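Local coordinates for protein SAG family member (Sag19) (Eimeria tenella, PDB 6ZZB) that is a parasite surface antigen with a CAP-type fold whose molecular function is unknown, at residues P124-I128 / N179-L183; H152-F158 / P171-A177; P160-D166 / L214-P220. One frame throughout, in Å; residues are numbered along the deposited sequence. Where two conformers were deposited one is given.

How the interactions relate
From the N terminus, the first segment reached is 124-128, at the start of strand 126-131. Interaction 1 joins it to the end of helix 175-183 and closes a loop that holds helix 138-155. Within that loop lies interaction 2, a shorter closure between the C-terminal end of helix 138-155 and the start of helix 175-183. The excursion between those helices contains 160-166, which pairs with 214-220 after strand 203-211; interaction 3 therefore crosses the other two. Phe-172 of interaction 2 meets Tyr-165 of interaction 3 and Ala-181 of interaction 1. The three contacts tie strand 126-131, helices 138-155 and 175-183, and the loops 160-166 and 214-220 to one another.

Interaction 1 (P124-I128 / N179-L183); sequences PGLVI and NVAFL
Asn-179 reaches from helix 175-183 to Val-127 and pairs its carboxamide with both peptide groups of that residue, joining helix to sheet in the CAP-type alpha-beta-alpha sandwich. Val-127 N donates to Asn-179 OD1 over 2.9 Å and nearly straight (165°), although it stands above the carbonyl plane of the amide. Asn-179 ND2 returns a bond of 2.9 Å to Val-127 O; that oxygen lies close to the plane of the Asn-179 amide, while ND2 stands well above the plane of the Val-127 carbonyl. With CG anti to the carbonyl carbon (chi1 -72°), Asn-179 leans its amide across the Leu-126 side chain at about a right angle.

One turn further along the helix, Phe-182 lays its ring face against Gly-125, whose CA sits 3.7 Å from the ring centroid, almost on the normal. Pro-124 CB touches CZ of the Phe-182 ring, 3.8 Å away. Leu-126 CD1 also rests 3.9 Å from Leu-183 CG, the two side chains meeting at a slant.

The second shell fixes both partners. Leu-126 and Ile-128 bond through their backbones to Cys-208 and Leu-206 of strand 203-211, and Asn-179 ND2 also bonds to Thr-145 OG1 of helix 138-155, a second grip on the amide. Water 1 joins the two segments again, donating to Asn-179 OD1 at 2.7 Å and to Gly-125 O at 2.8 Å.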
loop_
_atom_site.group_PDB
_atom_site.type_symbol
_atom_site.label_atom_id
_atom_site.label_comp_id
_atom_site.label_asym_id
_atom_site.label_seq_id
_atom_site.Cartn_x
_atom_site.Cartn_y
_atom_site.Cartn_z
ATOM N N PRO A 124 3.033 1.169 -7.203
ATOM C CA PRO A 124 1.789 1.679 -6.644
ATOM C C PRO A 124 1.162 0.665 -5.702
ATOM O O PRO A 124 1.006 -0.500 -6.076
ATOM C CB PRO A 124 0.899 1.928 -7.858
ATOM C CG PRO A 124 1.471 1.099 -8.948
ATOM C CD PRO A 124 2.925 0.855 -8.639
ATOM N N GLY A 125 0.897 1.076 -4.488
ATOM C CA GLY A 125 0.209 0.249 -3.520
ATOM C C GLY A 125 0.306 0.844 -2.152
ATOM O O GLY A 125 0.770 1.992 -1.987
ATOM N N LEU A 126 -0.156 0.099 -1.167
ATOM C CA LEU A 126 -0.004 0.427 0.265
ATOM C C LEU A 126 1.406 0.071 0.707
ATOM O O LEU A 126 1.901 -1.019 0.393
ATOM C CB LEU A 126 -1.078 -0.295 1.074
ATOM C CG LEU A 126 -0.964 -0.223 2.593
ATOM C CD1 LEU A 126 -2.353 -0.284 3.213
ATOM C CD2 LEU A 126 -0.045 -1.329 3.117
ATOM N N VAL A 127 2.035 0.992 1.425
ATOM C CA VAL A 127 3.405 0.808 1.938
ATOM C C VAL A 127 3.408 1.146 3.413
ATOM O O VAL A 127 3.096 2.294 3.756
ATOM C CB VAL A 127 4.406 1.677 1.172
ATOM C CG1 VAL A 127 5.818 1.498 1.680
ATOM C CG2 VAL A 127 4.324 1.415 -0.306
ATOM N N ILE A 128 3.828 0.224 4.269
ATOM C CA ILE A 128 3.969 0.508 5.717
ATOM C C ILE A 128 5.285 -0.064 6.213
ATOM O O ILE A 128 5.424 -1.281 6.348
ATOM C CB ILE A 128 2.799 -0.041 6.537
ATOM C CG1 ILE A 128 1.454 0.478 6.052
ATOM C CG2 ILE A 128 3.028 0.264 8.003
ATOM C CD1 ILE A 128 0.255 -0.139 6.736
ATOM N N ASN A 179 -1.871 5.557 1.204
ATOM C CA ASN A 179 -2.348 4.215 1.606
ATOM C C ASN A 179 -3.870 4.202 1.668
ATOM O O ASN A 179 -4.479 3.232 1.187
ATOM C CB ASN A 179 -1.746 3.787 2.932
ATOM C CG ASN A 179 -0.278 3.436 2.868
ATOM O OD1 ASN A 179 0.284 3.264 1.785
ATOM N ND2 ASN A 179 0.376 3.320 4.028
ATOM N N VAL A 180 -4.496 5.235 2.223
ATOM C CA VAL A 180 -5.969 5.270 2.313
ATOM C C VAL A 180 -6.578 5.360 0.914
ATOM O O VAL A 180 -7.629 4.738 0.696
ATOM C CB VAL A 180 -6.414 6.460 3.184
ATOM C CG1 VAL A 180 -7.889 6.760 3.035
ATOM C CG2 VAL A 180 -6.025 6.188 4.602
ATOM N N ALA A 181 -5.976 6.101 0.007
ATOM C CA ALA A 181 -6.490 6.176 -1.380
ATOM C C ALA A 181 -6.534 4.780 -1.991
ATOM O O ALA A 181 -7.544 4.439 -2.583
ATOM C CB ALA A 181 -5.666 7.148 -2.170
ATOM N N PHE A 182 -5.503 3.972 -1.776
ATOM C CA PHE A 182 -5.513 2.601 -2.348
ATOM C C PHE A 182 -6.531 1.751 -1.610
ATOM O O PHE A 182 -7.293 1.008 -2.242
ATOM C CB PHE A 182 -4.134 1.955 -2.257
ATOM C CG PHE A 182 -3.184 2.426 -3.300
ATOM C CD1 PHE A 182 -3.137 1.798 -4.535
ATOM C CD2 PHE A 182 -2.357 3.511 -3.075
ATOM C CE1 PHE A 182 -2.257 2.228 -5.505
ATOM C CE2 PHE A 182 -1.491 3.956 -4.060
ATOM C CZ PHE A 182 -1.470 3.334 -5.295
ATOM N N LEU A 183 -6.570 1.833 -0.295
ATOM C CA LEU A 183 -7.480 1.008 0.520
ATOM C C LEU A 183 -8.929 1.257 0.101
ATOM O O LEU A 183 -9.730 0.306 0.129
ATOM C CB LEU A 183 -7.334 1.321 2.007
ATOM C CG LEU A 183 -6.089 0.760 2.672
ATOM C CD1 LEU A 183 -5.832 1.436 4.000
ATOM C CD2 LEU A 183 -6.227 -0.743 2.867
HETATM O O HOH W 1 0.921 4.401 -0.620
#

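Interaction 2 (H152-F158 / P171-A177); sequences HLKQSNF and PFNNVNA. With SO4 (sulfate ion), chain B.
Leu-153 pushes CD2 into the angle between Pro-171 and Phe-172, 3.6 Å from Pro-171 CG and crossing both side chains at about a right angle. This is the tight half of the contact. Leu-153 CG also meets the methyl of Ala-177, and Phe-172 turns its edge toward the face of Phe-158 in an offset edge-to-face pair, with centroids 5.6 Å apart and planes at 83°. Tyr-226 of helix 223-231 adds a further edge-to-face partner for Phe-158, and Pro-220 touches both phenylalanines, so the hydrophobic packing continues well beyond the two segments.

Toward solvent, polar groups take over. His-152 swings its imidazole over Asn-174, with CG anti to the backbone N (chi1 -165°). Ring and amide stack with planes 21° apart: Asn-174 ND2 stands 3.5 Å above the ring plane near its centre, while Asn-174 CB makes a CH-pi contact with the same face. Water 2, in the ring plane, links His-152 NE2 (2.7 Å) to Asn-173 OD1. Further round, Ser-156 OG accepts from Phe-158 N, forming an ST turn. A sulfate, probably from the crystallisation liquor, takes a bond from Asn-157 N to its O4 at 2.8 Å; its very short approach to Ser-156, which has two conformers, is doubtful.

Asn-174 does double duty: it ends a type I turn that starts at Pro-171, and it is the N-cap residue of helix 175-183, its OD1 accepting from Ala-177 N at 2.9 Å. What results is a capped helix start packed on the C-terminal end of the preceding helix, the two joined by the long loop 156-174.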
loop_
_atom_site.group_PDB
_atom_site.type_symbol
_atom_site.label_atom_id
_atom_site.label_comp_id
_atom_site.label_asym_id
_atom_site.label_seq_id
_atom_site.Cartn_x
_atom_site.Cartn_y
_atom_site.Cartn_z
ATOM N N HIS A 152 -5.142 13.012 7.630
ATOM C CA HIS A 152 -4.339 13.873 6.740
ATOM C C HIS A 152 -5.221 14.374 5.601
ATOM O O HIS A 152 -5.132 15.566 5.267
ATOM C CB HIS A 152 -3.121 13.124 6.203
ATOM C CG HIS A 152 -2.116 14.037 5.615
ATOM N ND1 HIS A 152 -1.373 14.886 6.393
ATOM C CD2 HIS A 152 -1.769 14.267 4.342
ATOM C CE1 HIS A 152 -0.544 15.561 5.602
ATOM N NE2 HIS A 152 -0.768 15.213 4.347
ATOM N N LEU A 153 -6.058 13.531 5.012
ATOM C CA LEU A 153 -6.949 13.968 3.914
ATOM C C LEU A 153 -7.950 14.994 4.446
ATOM O O LEU A 153 -8.176 16.032 3.791
ATOM C CB LEU A 153 -7.668 12.754 3.337
ATOM C CG LEU A 153 -6.780 11.899 2.450
ATOM C CD1 LEU A 153 -7.475 10.599 2.090
ATOM C CD2 LEU A 153 -6.390 12.653 1.198
ATOM N N LYS A 154 -8.532 14.742 5.599
ATOM C CA LYS A 154 -9.534 15.673 6.185
ATOM C C LYS A 154 -8.877 17.034 6.453
ATOM O O LYS A 154 -9.603 18.091 6.345
ATOM C CB LYS A 154 -10.097 15.071 7.458
ATOM C CG LYS A 154 -11.097 13.950 7.227
ATOM C CD LYS A 154 -11.525 13.298 8.521
ATOM C CE LYS A 154 -12.556 12.224 8.296
ATOM N NZ LYS A 154 -12.894 11.571 9.584
ATOM N N GLN A 155 -7.617 17.053 6.823
ATOM C CA GLN A 155 -6.867 18.277 7.156
ATOM C C GLN A 155 -6.438 18.999 5.887
ATOM O O GLN A 155 -5.975 20.145 5.979
ATOM C CB GLN A 155 -5.667 17.892 8.004
ATOM C CG GLN A 155 -6.108 17.464 9.387
ATOM C CD GLN A 155 -5.153 16.512 10.065
ATOM O OE1 GLN A 155 -4.033 16.321 9.610
ATOM N NE2 GLN A 155 -5.585 15.978 11.202
ATOM N N SER A 156 -6.503 18.321 4.751
ATOM C CA SER A 156 -6.049 18.814 3.425
ATOM C C SER A 156 -7.152 19.626 2.751
ATOM O O SER A 156 -8.311 19.319 2.938
ATOM C CB SER A 156 -5.638 17.642 2.541
ATOM O OG SER A 156 -5.380 18.062 1.193
ATOM N N ASN A 157 -6.746 20.563 1.903
ATOM C CA ASN A 157 -7.700 21.262 1.009
ATOM C C ASN A 157 -8.121 20.377 -0.170
ATOM O O ASN A 157 -8.923 20.832 -0.984
ATOM C CB ASN A 157 -7.120 22.583 0.519
ATOM C CG ASN A 157 -7.082 23.584 1.647
ATOM O OD1 ASN A 157 -8.145 23.916 2.159
ATOM N ND2 ASN A 157 -5.891 23.994 2.040
ATOM N N PHE A 158 -7.670 19.128 -0.227
ATOM C CA PHE A 158 -8.234 18.122 -1.149
ATOM C C PHE A 158 -9.754 18.221 -1.164
ATOM O O PHE A 158 -10.409 18.182 -0.104
ATOM C CB PHE A 158 -7.805 16.720 -0.718
ATOM C CG PHE A 158 -8.383 15.631 -1.576
ATOM C CD1 PHE A 158 -7.733 15.208 -2.725
ATOM C CD2 PHE A 158 -9.565 15.030 -1.219
ATOM C CE1 PHE A 158 -8.292 14.211 -3.515
ATOM C CE2 PHE A 158 -10.132 14.050 -2.020
ATOM C CZ PHE A 158 -9.484 13.645 -3.161
ATOM N N PRO A 171 -2.191 16.013 -1.123
ATOM C CA PRO A 171 -1.902 15.341 0.148
ATOM C C PRO A 171 -1.284 13.938 0.024
ATOM O O PRO A 171 -0.960 13.371 1.066
ATOM C CB PRO A 171 -3.298 15.153 0.718
ATOM C CG PRO A 171 -4.166 14.908 -0.489
ATOM C CD PRO A 171 -3.567 15.782 -1.572
ATOM N N PHE A 172 -1.108 13.417 -1.196
ATOM C CA PHE A 172 -0.760 11.983 -1.394
ATOM C C PHE A 172 0.742 11.751 -1.333
ATOM O O PHE A 172 1.162 10.586 -1.409
ATOM C CB PHE A 172 -1.419 11.460 -2.660
ATOM C CG PHE A 172 -2.915 11.452 -2.559
ATOM C CD1 PHE A 172 -3.549 10.681 -1.613
ATOM C CD2 PHE A 172 -3.695 12.278 -3.368
ATOM C CE1 PHE A 172 -4.925 10.707 -1.462
ATOM C CE2 PHE A 172 -5.070 12.311 -3.207
ATOM C CZ PHE A 172 -5.690 11.511 -2.277
ATOM N N ASN A 173 1.547 12.788 -1.105
ATOM C CA ASN A 173 2.963 12.646 -0.718
ATOM C C ASN A 173 3.075 12.244 0.754
ATOM O O ASN A 173 4.193 11.918 1.182
ATOM C CB ASN A 173 3.755 13.931 -1.002
ATOM C CG ASN A 173 3.299 15.115 -0.185
ATOM O OD1 ASN A 173 2.221 15.134 0.389
ATOM N ND2 ASN A 173 4.087 16.186 -0.232
ATOM N N ASN A 174 1.984 12.227 1.492
ATOM C CA ASN A 174 1.918 11.589 2.824
ATOM C C ASN A 174 1.606 10.108 2.599
ATOM O O ASN A 174 0.585 9.794 1.971
ATOM C CB ASN A 174 0.885 12.306 3.697
ATOM C CG ASN A 174 0.665 11.657 5.032
ATOM O OD1 ASN A 174 0.099 10.570 5.109
ATOM N ND2 ASN A 174 1.096 12.317 6.109
ATOM N N VAL A 175 2.464 9.229 3.096
ATOM C CA VAL A 175 2.345 7.787 2.772
ATOM C C VAL A 175 1.032 7.251 3.333
ATOM O O VAL A 175 0.362 6.425 2.688
ATOM C CB VAL A 175 3.574 7.012 3.265
ATOM C CG1 VAL A 175 3.411 5.523 2.989
ATOM C CG2 VAL A 175 4.844 7.503 2.627
ATOM N N ASN A 176 0.601 7.711 4.512
ATOM C CA ASN A 176 -0.678 7.254 5.067
ATOM C C ASN A 176 -1.830 7.680 4.163
ATOM O O ASN A 176 -2.765 6.909 3.964
ATOM C CB ASN A 176 -0.863 7.721 6.515
ATOM C CG ASN A 176 0.260 7.305 7.429
ATOM O OD1 ASN A 176 0.918 8.152 8.076
ATOM N ND2 ASN A 176 0.488 6.026 7.521
ATOM N N ALA A 177 -1.849 8.939 3.710
ATOM C CA ALA A 177 -2.923 9.406 2.828
ATOM C C ALA A 177 -2.950 8.599 1.521
ATOM O O ALA A 177 -4.035 8.238 1.072
ATOM C CB ALA A 177 -2.763 10.881 2.541
HETATM S S SO4 B . -2.997 20.797 1.180
HETATM O O1 SO4 B . -3.322 19.449 0.763
HETATM O O2 SO4 B . -2.659 21.578 0.023
HETATM O O3 SO4 B . -1.850 20.749 2.057
HETATM O O4 SO4 B . -4.109 21.399 1.881
HETATM O O HOH W 2 0.636 16.345 2.315
#

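Interaction 3 (P160-D166 / L214-P220); sequences PSTGTYD and LRKEDKP
Tyr-165 is gripped by the 214-220 loop through both its backbone N and its backbone O. Its N donates to Asp-218 O over 2.8 Å, nearly along the C=O axis, and its O accepts from Glu-217 N at 3.1 Å. Lys-216 CA adds a CA-H...O contact to Tyr-165 O. These bonds meet a type II turn from Arg-215 to Asp-218, closed by Asp-218 N to Arg-215 O and braced by Asp-218 OD2, which accepts from Arg-215 N; Lys-187 forms a salt bridge to the same carboxylate oxygen.

Apolar contact is sparser. Leu-214 CB lies over one face of the Tyr-165 ring, whose OH bonds to Ser-178, and Leu-214 CD1 meets Tyr-165 CD1 at 4.2 Å.

Charged groups occupy the outside. The extended Lys-219 delivers NZ to Ser-161 O at 3.0 Å, and water 3 bridges the same two atoms. Lys-216 NZ stays 4.6 Å from Asp-166 OD1, with water 5 bonded to both; OD1 also accepts from Glu-168 N. The pairing of these loops thus rests mainly on backbone bonds to Tyr-165, while the lysines contribute one carbonyl bond and a water-mediated pairing of opposite charges.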
loop_
_atom_site.group_PDB
_atom_site.type_symbol
_atom_site.label_atom_id
_atom_site.label_comp_id
_atom_site.label_asym_id
_atom_site.label_seq_id
_atom_site.Cartn_x
_atom_site.Cartn_y
_atom_site.Cartn_z
ATOM N N PRO A 160 -12.923 16.160 -3.464
ATOM C CA PRO A 160 -13.067 15.019 -4.364
ATOM C C PRO A 160 -13.330 15.383 -5.837
ATOM O O PRO A 160 -12.924 14.634 -6.721
ATOM C CB PRO A 160 -14.244 14.251 -3.746
ATOM C CG PRO A 160 -15.003 15.277 -2.917
ATOM C CD PRO A 160 -13.922 16.193 -2.391
ATOM N N SER A 161 -13.971 16.516 -6.112
ATOM C CA SER A 161 -14.310 16.867 -7.512
ATOM C C SER A 161 -13.060 17.310 -8.275
ATOM O O SER A 161 -13.050 17.129 -9.504
ATOM C CB SER A 161 -15.412 17.883 -7.589
ATOM O OG SER A 161 -15.023 19.065 -6.951
ATOM N N THR A 162 -12.043 17.859 -7.605
ATOM C CA THR A 162 -10.840 18.399 -8.271
ATOM C C THR A 162 -9.595 17.577 -7.953
ATOM O O THR A 162 -8.673 17.584 -8.785
ATOM C CB THR A 162 -10.568 19.853 -7.900
ATOM O OG1 THR A 162 -10.396 19.963 -6.484
ATOM C CG2 THR A 162 -11.667 20.797 -8.340
ATOM N N GLY A 163 -9.556 16.921 -6.799
ATOM C CA GLY A 163 -8.325 16.302 -6.282
ATOM C C GLY A 163 -7.979 15.047 -7.074
ATOM O O GLY A 163 -8.861 14.191 -7.281
ATOM N N THR A 164 -6.740 14.952 -7.493
ATOM C CA THR A 164 -6.220 13.774 -8.222
ATOM C C THR A 164 -5.091 13.167 -7.407
ATOM O O THR A 164 -4.516 13.833 -6.543
ATOM C CB THR A 164 -5.792 14.106 -9.656
ATOM O OG1 THR A 164 -4.632 14.932 -9.629
ATOM C CG2 THR A 164 -6.896 14.781 -10.441
ATOM N N TYR A 165 -4.759 11.942 -7.760
ATOM C CA TYR A 165 -3.721 11.186 -7.036
ATOM C C TYR A 165 -2.382 11.609 -7.602
ATOM O O TYR A 165 -2.155 11.383 -8.807
ATOM C CB TYR A 165 -3.947 9.681 -7.169
ATOM C CG TYR A 165 -2.872 8.913 -6.442
ATOM C CD1 TYR A 165 -2.893 8.779 -5.064
ATOM C CD2 TYR A 165 -1.775 8.410 -7.123
ATOM C CE1 TYR A 165 -1.883 8.102 -4.384
ATOM C CE2 TYR A 165 -0.745 7.756 -6.457
ATOM C CZ TYR A 165 -0.795 7.629 -5.077
ATOM O OH TYR A 165 0.211 6.949 -4.423
ATOM N N ASP A 166 -1.511 12.201 -6.801
ATOM C CA ASP A 166 -0.137 12.521 -7.219
ATOM C C ASP A 166 0.758 12.281 -6.016
ATOM O O ASP A 166 0.743 13.081 -5.057
ATOM C CB ASP A 166 -0.073 13.951 -7.743
ATOM C CG ASP A 166 1.311 14.408 -8.141
ATOM O OD1 ASP A 166 2.283 13.603 -8.054
ATOM O OD2 ASP A 166 1.412 15.580 -8.545
ATOM N N LEU A 214 -4.207 2.713 -8.421
ATOM C CA LEU A 214 -4.294 4.165 -8.646
ATOM C C LEU A 214 -3.068 4.630 -9.406
ATOM O O LEU A 214 -1.941 4.204 -9.098
ATOM C CB LEU A 214 -4.366 4.927 -7.325
ATOM C CG LEU A 214 -5.695 4.860 -6.623
ATOM C CD1 LEU A 214 -5.530 5.460 -5.232
ATOM C CD2 LEU A 214 -6.765 5.593 -7.425
ATOM N N ARG A 215 -3.265 5.549 -10.343
ATOM C CA ARG A 215 -2.166 6.152 -11.120
ATOM C C ARG A 215 -2.292 7.675 -11.083
ATOM O O ARG A 215 -3.381 8.165 -10.820
ATOM C CB ARG A 215 -2.190 5.560 -12.532
ATOM C CG ARG A 215 -1.999 4.049 -12.516
ATOM C CD ARG A 215 -1.896 3.479 -13.902
ATOM N NE ARG A 215 -0.712 4.010 -14.577
ATOM C CZ ARG A 215 -0.543 4.047 -15.890
ATOM N NH1 ARG A 215 -1.473 3.569 -16.702
ATOM N NH2 ARG A 215 0.571 4.552 -16.385
ATOM N N LYS A 216 -1.205 8.357 -11.394
ATOM C CA LYS A 216 -1.158 9.830 -11.444
ATOM C C LYS A 216 -2.342 10.310 -12.275
ATOM O O LYS A 216 -2.596 9.744 -13.371
ATOM C CB LYS A 216 0.186 10.316 -11.979
ATOM C CG LYS A 216 0.510 11.749 -11.614
ATOM C CD LYS A 216 1.689 12.270 -12.367
ATOM C CE LYS A 216 1.916 13.742 -12.128
ATOM N NZ LYS A 216 3.302 14.098 -12.494
ATOM N N GLU A 217 -3.049 11.305 -11.726
ATOM C CA GLU A 217 -4.239 12.006 -12.297
ATOM C C GLU A 217 -5.551 11.223 -12.139
ATOM O O GLU A 217 -6.585 11.843 -12.368
ATOM C CB GLU A 217 -4.017 12.478 -13.739
ATOM C CG GLU A 217 -3.011 13.605 -13.833
ATOM C CD GLU A 217 -3.134 14.478 -15.070
ATOM O OE1 GLU A 217 -4.254 14.948 -15.356
ATOM O OE2 GLU A 217 -2.107 14.698 -15.735
ATOM N N ASP A 218 -5.584 9.982 -11.636
ATOM C CA ASP A 218 -6.865 9.368 -11.216
ATOM C C ASP A 218 -7.500 10.234 -10.124
ATOM O O ASP A 218 -6.752 10.755 -9.270
ATOM C CB ASP A 218 -6.689 7.958 -10.654
ATOM C CG ASP A 218 -6.305 6.930 -11.699
ATOM O OD1 ASP A 218 -6.371 7.259 -12.903
ATOM O OD2 ASP A 218 -5.950 5.811 -11.307
ATOM N N LYS A 219 -8.822 10.340 -10.141
ATOM C CA LYS A 219 -9.604 10.933 -9.034
ATOM C C LYS A 219 -9.882 9.813 -8.047
ATOM O O LYS A 219 -10.603 8.873 -8.331
ATOM C CB LYS A 219 -10.859 11.580 -9.612
ATOM C CG LYS A 219 -10.547 12.795 -10.479
ATOM C CD LYS A 219 -11.708 13.702 -10.719
ATOM C CE LYS A 219 -11.303 14.939 -11.490
ATOM N NZ LYS A 219 -12.496 15.643 -12.015
ATOM N N PRO A 220 -9.210 9.795 -6.883
ATOM C CA PRO A 220 -9.350 8.655 -5.985
ATOM C C PRO A 220 -10.713 8.455 -5.315
ATOM O O PRO A 220 -11.049 7.349 -5.028
ATOM C CB PRO A 220 -8.252 8.926 -4.939
ATOM C CG PRO A 220 -8.117 10.421 -4.959
ATOM C CD PRO A 220 -8.229 10.784 -6.425
HETATM O O HOH W 3 -14.803 15.359 -10.475
HETATM O O HOH W 4 -2.454 13.722 -10.444
HETATM O O HOH W 5 4.140 13.109 -9.957
#